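Local coordinates for protein putative oxidoreductase molybdopterin-binding subunit (Sulfolobus tokodaii, PDB 4ZOH) that binds the pterin cytosine dinucleotide cofactor and is probably the catalytic subunit of an oxidoreductase of the aldehyde oxidase and xanthine dehydrogenase family, at residues 449-454 with 460-465; 176-181 with 471-476; 190-195 with 202-207; 503-508 with 539-544. All coordinates share one frame; numbering follows the deposited sequence.

Overall arrangement
The four contacts fall into two groups. Contacts 2 and 3 lie about 7 Å apart between centres and touch, because strands 179-183 and 204-207 are neighbours in one mixed sheet and D471 of contact 2 makes a salt bridge to R205 of contact 3; both also meet the second copy of the protein. Contacts 1 and 4 lie about 19 Å apart between centres, in the second cofactor-binding region, where helix 446-458 and helix 538-547 both pack against helix 486-512. Along the chain, contact 3 closes first, then contact 1, then contact 4, whereas contact 2 spans some 290 residues and ties the two cofactor-binding regions together at the subunit interface.

Contact 1 of 4, residues 449-454 with 460-465; sequences AFAQIA and LPIEKI
The methyl of A451 points from its helix toward two isoleucines, I462 and I465, that follow the helix in the chain. Its CB lies 3.7 Å from CG1 of I462, and such a short side chain lets the branched residues come close to the helix backbone. I462 carries its CG1 arm anti to the backbone N (chi1 -166°), which sends the chain forward over the helix surface until CD1 stands 3.5 Å from the backbone N of Q452. There it runs beside the Q452 side chain, both pointing the same way, with I462 CD1 3.7 Å from Q452 CG. The aliphatic part of the glutamine thus serves the apolar contact, while its amide bonds elsewhere: OE1 accepts from N599 and NE2 donates to the carbonyl of Y2. I465 uses its other branch. CG2 of I465 rests against A451 and A454, about one helical turn apart, 4.1 Å from A451 CA and 4.1 Å from A454 CB, so the two alanines present a shallow surface to a single methyl. No hydrogen bond crosses the contact, which is held by apolar packing. A short 3-10 turn at 462-464 brings both isoleucines onto the same helix face. The contact forms the turn from helix into second strand of a beta-alpha-beta crossover, strand 433-437, helix 446-458 and strand 465-468, whose helix also touches the pterin cytosine dinucleotide through A449.

Contact 2 of 4, residues 176-181 with 471-476; sequences GNKLTF and DTEIIE
K178, just before strand 179-183, reaches over to E473 in a type I beta turn that runs from D471 to I474, closed by a backbone bond from I474 N to D471 O of 3.2 Å. The turn is also an Asx turn: OD1 of D471 accepts from the backbone N of E473, the N-H...O angle being 161°, and the donor stands above the carboxylate plane. Aspartate suits this place because its short side chain can fold back on the turn, while its second oxygen, OD2, holds R205 in a salt bridge.

Across the contact a single salt bridge does the work. The lysine chain is stretched out to its full length, CG lying anti to the backbone N (chi1 173°), and it meets E473 coming from the opposite direction. Glutamate is likewise extended beyond CG, so two long side chains bridge backbones too far apart to touch. A second copy of the protein shares both charges: K178 NZ also pairs with E466 of that subunit, and E473 OE1 with its R468. The group is therefore a small charge network at the subunit interface, in which each charged end has partners of opposite sign. An alanine in place of K178 would probably leave E473 OE2 and E466 of the second subunit without this positive mate. The ammonium nitrogen NZ of K178 meets OE2 of E473 nearly along the C-O axis, at 2.8 Å.

Contact 3 of 4, residues 190-195 with 202-207; sequences YLRRNL and ENIRVI
R192 reaches from its helix to the backbone entering strand 204-207 and grips two carbonyls with one edge of its guanidinium. NE of R192 donates to I204 O at 2.9 Å, that oxygen lying in the guanidinium plane but the N-H...O angle bent to 132°. The bond from R192 NH2 to E202 O, 3.0 Å, is straighter at 157° and falls on a lone pair. N203 centres an inverse gamma turn whose I204 N to E202 O bond helps to place that carbonyl. Arginine suits the place because its chain, extended from CG to NE, spans the gap while its CB packs on V206 CG2 at 3.7 Å. NH1 is held by D430 of the second subunit. A leucine replacing R192 is likely to leave both carbonyls without these donors and D430 of the second subunit without this charge partner. Leucines meet beta-branched residues suited to a strand: L191 CD2 touches V206 CG1 at 3.9 Å, and L195 CB lies 3.9 Å from I204 CD1. Helix 188-199 links parallel neighbours 179-183 and 204-207 in a beta-alpha-beta crossover, the axis of 190-195 running at 145° to that of 204-207, with helix 223-235 packed against its leucines.

Contact 4 of 4, residues 503-508 with 539-544; sequences DKLIEI and NEIVKN
L505 is the first residue of segment 503-508 to meet the other helix, and it does so with one methyl. Its CD2 lies 3.8 Å from CG2 of I541, the two side chains crossing at about a right angle, and it reaches more loosely to V542 CG2 at 4.5 Å. The leucine's carbonyl takes part as well: L505 O is 3.7 Å from both CG2 and CD1 of I541, so the isoleucine lies against backbone as well as side chain. One turn on comes I508, whose CG1 lies beside the backbone N (chi1 -65°), which puts CG2 anti to it and turns that methyl onto the second helix. CG2 of I508 stands 3.6 Å from I541 O and 3.9 Å from I541 CG2, the side chains meeting at a slant. I541 thus fits between L505 and I508, three residues apart on one helix face, and branched aliphatic residues suit all three places because the contact is buried and apolar. Beside it, N544 turns its amide back on its own helix: ND2 donates to E540 O, which also takes N544 N from the opposite face of the carbonyl plane. The axes of segments 503-508 and 539-544, in helices 486-512 and 538-547, cross at 84° and come within 9.7 Å. Around them L505 also packs on Y522 of strand 522-523 and on F538, while I508 and V542 both reach L552, just before strand 553-559.

Contact 1 of 4, residues 449-454 with 460-465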
# COMPACT_ATOMS: atom_id res chain seq x y z
N ALA A 449 12.98 19.56 14.95
CA ALA A 449 14.30 20.01 15.39
C ALA A 449 15.32 19.86 14.28
O ALA A 449 16.21 20.76 14.06
CB ALA A 449 14.70 19.32 16.69
N PHE A 450 15.14 18.81 13.45
CA PHE A 450 16.12 18.60 12.38
C PHE A 450 15.97 19.67 11.31
O PHE A 450 16.95 20.15 10.70
CB PHE A 450 16.05 17.16 11.81
CG PHE A 450 16.48 16.11 12.79
CD1 PHE A 450 17.37 16.41 13.85
CD2 PHE A 450 16.03 14.81 12.67
CE1 PHE A 450 17.77 15.43 14.77
CE2 PHE A 450 16.46 13.82 13.57
CZ PHE A 450 17.32 14.12 14.61
N ALA A 451 14.72 20.01 11.05
CA ALA A 451 14.40 21.01 10.04
C ALA A 451 14.95 22.41 10.53
O ALA A 451 15.58 23.10 9.76
CB ALA A 451 12.90 21.05 9.80
N GLN A 452 14.77 22.75 11.80
CA GLN A 452 15.38 23.98 12.43
C GLN A 452 16.92 24.03 12.27
O GLN A 452 17.49 25.07 11.82
CB GLN A 452 15.07 24.03 13.95
CG GLN A 452 13.60 24.05 14.29
CD GLN A 452 13.36 23.87 15.79
OE1 GLN A 452 12.83 22.84 16.21
NE2 GLN A 452 13.73 24.90 16.62
N ILE A 453 17.59 22.92 12.59
CA ILE A 453 19.06 22.78 12.38
C ILE A 453 19.47 22.98 10.92
O ILE A 453 20.33 23.82 10.63
CB ILE A 453 19.62 21.47 12.97
CG1 ILE A 453 19.51 21.49 14.49
CG2 ILE A 453 21.07 21.23 12.57
CD1 ILE A 453 19.63 20.08 15.12
N ALA A 454 18.85 22.24 9.99
CA ALA A 454 19.29 22.28 8.61
C ALA A 454 18.97 23.66 8.00
O ALA A 454 19.74 24.15 7.20
CB ALA A 454 18.68 21.17 7.76
N LEU A 460 17.94 28.99 4.96
CA LEU A 460 16.73 28.92 4.10
C LEU A 460 15.47 28.92 4.94
O LEU A 460 15.54 28.69 6.13
CB LEU A 460 16.77 27.66 3.23
CG LEU A 460 17.97 27.56 2.26
CD1 LEU A 460 17.85 26.22 1.51
CD2 LEU A 460 17.99 28.70 1.24
N PRO A 461 14.32 29.23 4.34
CA PRO A 461 13.13 29.02 5.20
C PRO A 461 12.97 27.51 5.63
O PRO A 461 13.29 26.60 4.85
CB PRO A 461 11.95 29.53 4.34
CG PRO A 461 12.53 29.99 3.03
CD PRO A 461 13.97 29.62 2.96
N ILE A 462 12.53 27.28 6.87
CA ILE A 462 12.31 25.94 7.43
C ILE A 462 11.33 25.10 6.58
O ILE A 462 11.52 23.88 6.49
CB ILE A 462 11.85 26.00 8.92
CG1 ILE A 462 11.96 24.58 9.57
CG2 ILE A 462 10.46 26.64 9.04
CD1 ILE A 462 11.84 24.57 11.07
N GLU A 463 10.35 25.72 5.90
CA GLU A 463 9.42 24.97 5.04
C GLU A 463 10.14 24.41 3.82
O GLU A 463 9.57 23.63 3.09
CB GLU A 463 8.17 25.76 4.56
CG GLU A 463 7.63 26.85 5.47
CD GLU A 463 8.46 28.13 5.38
OE1 GLU A 463 8.46 28.79 4.30
OE2 GLU A 463 9.12 28.45 6.38
N LYS A 464 11.38 24.83 3.57
CA LYS A 464 12.15 24.29 2.46
C LYS A 464 12.74 22.87 2.73
O LYS A 464 13.28 22.24 1.81
CB LYS A 464 13.27 25.23 2.04
CG LYS A 464 12.81 26.50 1.30
CD LYS A 464 11.77 26.26 0.21
CE LYS A 464 11.77 27.39 -0.81
NZ LYS A 464 10.87 26.94 -1.90
N ILE A 465 12.69 22.45 3.99
CA ILE A 465 13.42 21.28 4.45
C ILE A 465 12.36 20.23 4.84
O ILE A 465 11.84 20.25 5.96
CB ILE A 465 14.32 21.54 5.70
CG1 ILE A 465 15.24 22.82 5.59
CG2 ILE A 465 15.07 20.25 6.11
CD1 ILE A 465 16.18 22.85 4.38

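Contact 2 of 4, residues 176-181 with 471-476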
# COMPACT_ATOMS: atom_id res chain seq x y z
N GLY A 176 9.79 -13.40 -3.14
CA GLY A 176 10.57 -14.47 -3.80
C GLY A 176 12.05 -14.20 -3.69
O GLY A 176 12.86 -15.12 -3.67
N ASN A 177 12.40 -12.92 -3.63
CA ASN A 177 13.78 -12.48 -3.50
C ASN A 177 13.96 -11.61 -2.22
O ASN A 177 14.96 -11.70 -1.50
CB ASN A 177 14.19 -11.62 -4.71
CG ASN A 177 15.52 -10.90 -4.49
OD1 ASN A 177 16.52 -11.51 -4.09
ND2 ASN A 177 15.52 -9.57 -4.71
N LYS A 178 13.00 -10.72 -2.00
CA LYS A 178 13.15 -9.71 -0.98
C LYS A 178 11.98 -9.71 0.03
O LYS A 178 10.79 -9.75 -0.35
CB LYS A 178 13.27 -8.42 -1.74
CG LYS A 178 13.29 -7.20 -0.91
CD LYS A 178 13.31 -6.11 -1.97
CE LYS A 178 13.17 -4.75 -1.37
NZ LYS A 178 13.38 -3.81 -2.52
N LEU A 179 12.34 -9.65 1.30
CA LEU A 179 11.36 -9.43 2.37
C LEU A 179 11.16 -7.94 2.59
O LEU A 179 12.10 -7.23 2.89
CB LEU A 179 11.84 -10.01 3.70
CG LEU A 179 10.90 -9.95 4.93
CD1 LEU A 179 9.53 -10.50 4.67
CD2 LEU A 179 11.58 -10.63 6.12
N THR A 180 9.92 -7.48 2.47
CA THR A 180 9.60 -6.10 2.99
C THR A 180 8.84 -6.26 4.29
O THR A 180 7.91 -7.05 4.32
CB THR A 180 8.83 -5.28 1.95
OG1 THR A 180 9.64 -5.17 0.78
CG2 THR A 180 8.54 -3.90 2.47
N PHE A 181 9.28 -5.59 5.36
CA PHE A 181 8.74 -5.75 6.74
C PHE A 181 8.38 -4.39 7.34
O PHE A 181 9.30 -3.56 7.54
CB PHE A 181 9.84 -6.37 7.67
CG PHE A 181 9.26 -7.07 8.90
CD1 PHE A 181 8.77 -8.36 8.83
CD2 PHE A 181 9.23 -6.44 10.15
CE1 PHE A 181 8.22 -9.00 9.97
CE2 PHE A 181 8.72 -7.08 11.28
CZ PHE A 181 8.22 -8.37 11.20
N ASP A 471 12.71 4.31 6.53
CA ASP A 471 12.76 3.37 5.41
C ASP A 471 14.22 3.05 5.13
O ASP A 471 15.01 3.96 4.88
CB ASP A 471 12.09 3.94 4.16
CG ASP A 471 12.00 2.94 2.98
OD1 ASP A 471 12.62 1.85 2.95
OD2 ASP A 471 11.29 3.27 2.03
N THR A 472 14.57 1.77 5.21
CA THR A 472 15.98 1.34 5.02
C THR A 472 16.41 1.62 3.59
O THR A 472 17.63 1.59 3.26
CB THR A 472 16.18 -0.16 5.38
OG1 THR A 472 15.36 -0.94 4.52
CG2 THR A 472 15.79 -0.45 6.81
N GLU A 473 15.45 1.97 2.71
CA GLU A 473 15.86 2.29 1.31
C GLU A 473 16.12 3.76 0.97
O GLU A 473 16.61 4.09 -0.16
CB GLU A 473 14.86 1.76 0.33
CG GLU A 473 15.02 0.25 0.11
CD GLU A 473 14.44 -0.26 -1.20
OE1 GLU A 473 14.29 0.56 -2.17
OE2 GLU A 473 14.18 -1.49 -1.25
N ILE A 474 15.80 4.67 1.89
CA ILE A 474 15.94 6.10 1.57
C ILE A 474 17.20 6.69 2.25
O ILE A 474 17.48 7.89 2.13
CB ILE A 474 14.69 6.91 1.93
CG1 ILE A 474 14.50 6.90 3.44
CG2 ILE A 474 13.45 6.41 1.19
CD1 ILE A 474 13.30 7.69 3.93
N ILE A 475 17.90 5.87 3.07
CA ILE A 475 19.14 6.31 3.72
C ILE A 475 20.09 5.11 3.90
O ILE A 475 19.62 3.95 4.09
CB ILE A 475 18.88 7.08 5.05
CG1 ILE A 475 20.14 7.86 5.55
CG2 ILE A 475 18.22 6.21 6.11
CD1 ILE A 475 19.92 8.76 6.75
N GLU A 476 21.38 5.39 3.85
CA GLU A 476 22.40 4.34 3.98
C GLU A 476 22.15 3.43 5.19
O GLU A 476 22.17 2.23 5.05
CB GLU A 476 23.82 4.92 4.02
CG GLU A 476 24.89 3.84 4.07
CD GLU A 476 26.35 4.34 4.08
OE1 GLU A 476 26.60 5.55 4.35
OE2 GLU A 476 27.26 3.54 3.70

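Contact 3 of 4, residues 190-195 with 202-207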
# COMPACT_ATOMS: atom_id res chain seq x y z
N TYR A 190 17.78 -0.95 12.73
CA TYR A 190 18.10 -1.93 13.76
C TYR A 190 17.23 -3.20 13.67
O TYR A 190 17.74 -4.32 13.71
CB TYR A 190 18.03 -1.32 15.17
CG TYR A 190 18.38 -2.27 16.27
CD1 TYR A 190 19.64 -2.90 16.32
CD2 TYR A 190 17.46 -2.51 17.28
CE1 TYR A 190 19.94 -3.79 17.35
CE2 TYR A 190 17.75 -3.38 18.32
CZ TYR A 190 18.99 -4.00 18.36
OH TYR A 190 19.20 -4.86 19.39
N LEU A 191 15.93 -3.03 13.46
CA LEU A 191 15.07 -4.16 13.15
C LEU A 191 15.57 -4.90 11.87
O LEU A 191 15.60 -6.10 11.82
CB LEU A 191 13.59 -3.77 13.09
CG LEU A 191 12.61 -4.86 12.65
CD1 LEU A 191 12.69 -5.92 13.79
CD2 LEU A 191 11.20 -4.29 12.61
N ARG A 192 15.99 -4.18 10.85
CA ARG A 192 16.50 -4.88 9.72
C ARG A 192 17.74 -5.78 10.08
O ARG A 192 17.79 -6.95 9.68
CB ARG A 192 16.92 -3.91 8.64
CG ARG A 192 17.29 -4.65 7.38
CD ARG A 192 17.81 -3.72 6.32
NE ARG A 192 18.68 -4.52 5.46
CZ ARG A 192 19.98 -4.75 5.71
NH1 ARG A 192 20.59 -4.19 6.78
NH2 ARG A 192 20.68 -5.56 4.88
N ARG A 193 18.69 -5.22 10.84
CA ARG A 193 19.83 -5.99 11.29
C ARG A 193 19.39 -7.21 12.08
O ARG A 193 19.94 -8.28 11.90
CB ARG A 193 20.79 -5.15 12.07
CG ARG A 193 21.66 -4.30 11.20
CD ARG A 193 22.72 -3.57 12.04
NE ARG A 193 22.13 -2.56 12.97
CZ ARG A 193 21.78 -1.30 12.62
NH1 ARG A 193 21.87 -0.87 11.37
NH2 ARG A 193 21.33 -0.47 13.55
N ASN A 194 18.38 -7.08 12.93
CA ASN A 194 17.89 -8.20 13.69
C ASN A 194 17.29 -9.26 12.76
O ASN A 194 17.50 -10.45 12.94
CB ASN A 194 16.89 -7.77 14.75
CG ASN A 194 17.55 -7.00 15.89
OD1 ASN A 194 18.74 -7.17 16.13
ND2 ASN A 194 16.76 -6.11 16.60
N LEU A 195 16.53 -8.84 11.77
CA LEU A 195 15.96 -9.82 10.87
C LEU A 195 17.02 -10.46 9.94
O LEU A 195 16.99 -11.65 9.73
CB LEU A 195 14.79 -9.24 10.08
CG LEU A 195 13.60 -8.74 10.87
CD1 LEU A 195 12.63 -8.00 9.89
CD2 LEU A 195 12.92 -9.89 11.67
N GLU A 202 20.38 -10.90 3.41
CA GLU A 202 20.57 -9.47 3.50
C GLU A 202 19.44 -8.70 2.78
O GLU A 202 19.31 -7.49 2.96
CB GLU A 202 21.93 -9.12 2.94
CG GLU A 202 22.05 -9.33 1.42
CD GLU A 202 23.39 -8.84 0.93
OE1 GLU A 202 24.23 -8.51 1.79
OE2 GLU A 202 23.61 -8.73 -0.30
N ASN A 203 18.62 -9.40 1.97
CA ASN A 203 17.68 -8.69 1.11
C ASN A 203 16.37 -8.38 1.78
O ASN A 203 15.34 -9.01 1.50
CB ASN A 203 17.50 -9.41 -0.22
CG ASN A 203 18.33 -8.77 -1.28
OD1 ASN A 203 19.37 -9.30 -1.63
ND2 ASN A 203 17.91 -7.58 -1.75
N ILE A 204 16.48 -7.51 2.79
CA ILE A 204 15.37 -7.18 3.67
C ILE A 204 15.28 -5.65 3.68
O ILE A 204 16.28 -4.97 3.89
CB ILE A 204 15.59 -7.71 5.07
CG1 ILE A 204 15.87 -9.26 5.03
CG2 ILE A 204 14.41 -7.34 5.98
CD1 ILE A 204 15.83 -9.89 6.42
N ARG A 205 14.10 -5.14 3.31
CA ARG A 205 13.77 -3.72 3.51
C ARG A 205 12.84 -3.62 4.75
O ARG A 205 11.84 -4.36 4.82
CB ARG A 205 12.99 -3.22 2.30
CG ARG A 205 12.53 -1.76 2.44
CD ARG A 205 11.67 -1.38 1.25
NE ARG A 205 11.59 0.06 1.05
CZ ARG A 205 11.09 0.62 -0.06
NH1 ARG A 205 10.64 -0.14 -1.04
NH2 ARG A 205 11.06 1.94 -0.21
N VAL A 206 13.13 -2.72 5.67
CA VAL A 206 12.29 -2.46 6.81
C VAL A 206 11.71 -1.01 6.70
O VAL A 206 12.38 -0.08 6.30
CB VAL A 206 12.98 -2.73 8.18
CG1 VAL A 206 12.03 -2.39 9.30
CG2 VAL A 206 13.23 -4.27 8.33
N ILE A 207 10.44 -0.88 7.05
CA ILE A 207 9.75 0.41 7.05
C ILE A 207 9.16 0.59 8.44
O ILE A 207 8.34 -0.22 8.87
CB ILE A 207 8.66 0.47 5.96
CG1 ILE A 207 9.35 0.44 4.58
CG2 ILE A 207 7.79 1.75 6.12
CD1 ILE A 207 8.41 0.32 3.39

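Contact 4 of 4, residues 503-508 with 539-544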
# COMPACT_ATOMS: atom_id res chain seq x y z
N ASP A 503 28.96 23.78 1.83
CA ASP A 503 30.31 23.78 1.26
C ASP A 503 30.32 23.44 -0.20
O ASP A 503 31.10 24.05 -0.98
CB ASP A 503 31.25 22.80 1.99
CG ASP A 503 31.48 23.18 3.43
OD1 ASP A 503 31.92 22.30 4.22
OD2 ASP A 503 31.18 24.36 3.76
N LYS A 504 29.48 22.49 -0.60
CA LYS A 504 29.40 22.10 -2.02
C LYS A 504 28.72 23.16 -2.84
O LYS A 504 29.13 23.42 -3.98
CB LYS A 504 28.74 20.73 -2.19
CG LYS A 504 29.20 19.94 -3.42
CD LYS A 504 29.18 18.44 -3.12
CE LYS A 504 27.84 18.01 -2.48
NZ LYS A 504 27.97 17.30 -1.18
N LEU A 505 27.67 23.79 -2.30
CA LEU A 505 26.95 24.83 -3.03
C LEU A 505 27.91 26.02 -3.26
O LEU A 505 27.88 26.65 -4.34
CB LEU A 505 25.71 25.32 -2.25
CG LEU A 505 24.43 24.47 -2.06
CD1 LEU A 505 23.47 25.17 -1.10
CD2 LEU A 505 23.77 24.25 -3.40
N ILE A 506 28.74 26.31 -2.24
CA ILE A 506 29.80 27.35 -2.30
C ILE A 506 30.79 27.13 -3.46
O ILE A 506 30.96 28.02 -4.32
CB ILE A 506 30.49 27.58 -0.93
CG1 ILE A 506 29.57 28.43 -0.03
CG2 ILE A 506 31.82 28.34 -1.12
CD1 ILE A 506 29.95 28.47 1.43
N GLU A 507 31.39 25.96 -3.51
CA GLU A 507 32.36 25.74 -4.58
C GLU A 507 31.79 25.70 -6.01
O GLU A 507 32.44 26.21 -6.94
CB GLU A 507 33.28 24.59 -4.27
CG GLU A 507 32.62 23.26 -4.00
CD GLU A 507 33.58 22.13 -4.29
OE1 GLU A 507 33.43 21.03 -3.72
OE2 GLU A 507 34.50 22.37 -5.10
N ILE A 508 30.57 25.17 -6.17
CA ILE A 508 29.91 25.24 -7.49
C ILE A 508 29.64 26.73 -7.85
O ILE A 508 29.90 27.17 -8.98
CB ILE A 508 28.66 24.32 -7.57
CG1 ILE A 508 29.12 22.86 -7.45
CG2 ILE A 508 27.91 24.48 -8.88
CD1 ILE A 508 28.16 21.95 -6.75
N ASN A 539 18.89 28.13 -7.13
CA ASN A 539 18.41 27.33 -8.22
C ASN A 539 19.40 27.22 -9.43
O ASN A 539 19.54 26.13 -10.00
CB ASN A 539 17.01 27.77 -8.65
CG ASN A 539 15.94 27.40 -7.61
OD1 ASN A 539 15.57 28.22 -6.73
ND2 ASN A 539 15.43 26.17 -7.70
N GLU A 540 20.09 28.32 -9.76
CA GLU A 540 21.12 28.28 -10.81
C GLU A 540 22.32 27.44 -10.39
O GLU A 540 22.86 26.71 -11.21
CB GLU A 540 21.61 29.68 -11.28
CG GLU A 540 20.67 30.47 -12.18
CD GLU A 540 20.76 31.99 -11.89
OE1 GLU A 540 21.77 32.48 -11.27
OE2 GLU A 540 19.81 32.71 -12.26
N ILE A 541 22.73 27.52 -9.14
CA ILE A 541 23.82 26.66 -8.68
C ILE A 541 23.48 25.15 -8.88
O ILE A 541 24.32 24.33 -9.32
CB ILE A 541 24.22 26.97 -7.20
CG1 ILE A 541 24.96 28.34 -7.08
CG2 ILE A 541 25.09 25.87 -6.62
CD1 ILE A 541 25.15 28.79 -5.65
N VAL A 542 22.23 24.82 -8.52
CA VAL A 542 21.74 23.45 -8.49
C VAL A 542 21.69 22.95 -9.94
O VAL A 542 22.26 21.92 -10.25
CB VAL A 542 20.37 23.37 -7.82
CG1 VAL A 542 19.73 21.99 -8.08
CG2 VAL A 542 20.46 23.65 -6.32
N LYS A 543 21.04 23.68 -10.85
CA LYS A 543 21.02 23.22 -12.27
C LYS A 543 22.39 23.03 -12.93
O LYS A 543 22.65 22.06 -13.69
CB LYS A 543 20.14 24.09 -13.08
CG LYS A 543 18.78 24.12 -12.47
CD LYS A 543 17.84 24.78 -13.42
CE LYS A 543 16.44 24.80 -12.84
NZ LYS A 543 15.59 24.72 -14.03
N ASN A 544 23.29 23.95 -12.60
CA ASN A 544 24.66 23.86 -13.03
C ASN A 544 25.41 22.72 -12.37
O ASN A 544 26.27 22.15 -13.00
CB ASN A 544 25.38 25.24 -12.94
CG ASN A 544 24.92 26.18 -14.06
OD1 ASN A 544 25.29 26.00 -15.23
ND2 ASN A 544 24.02 27.13 -13.73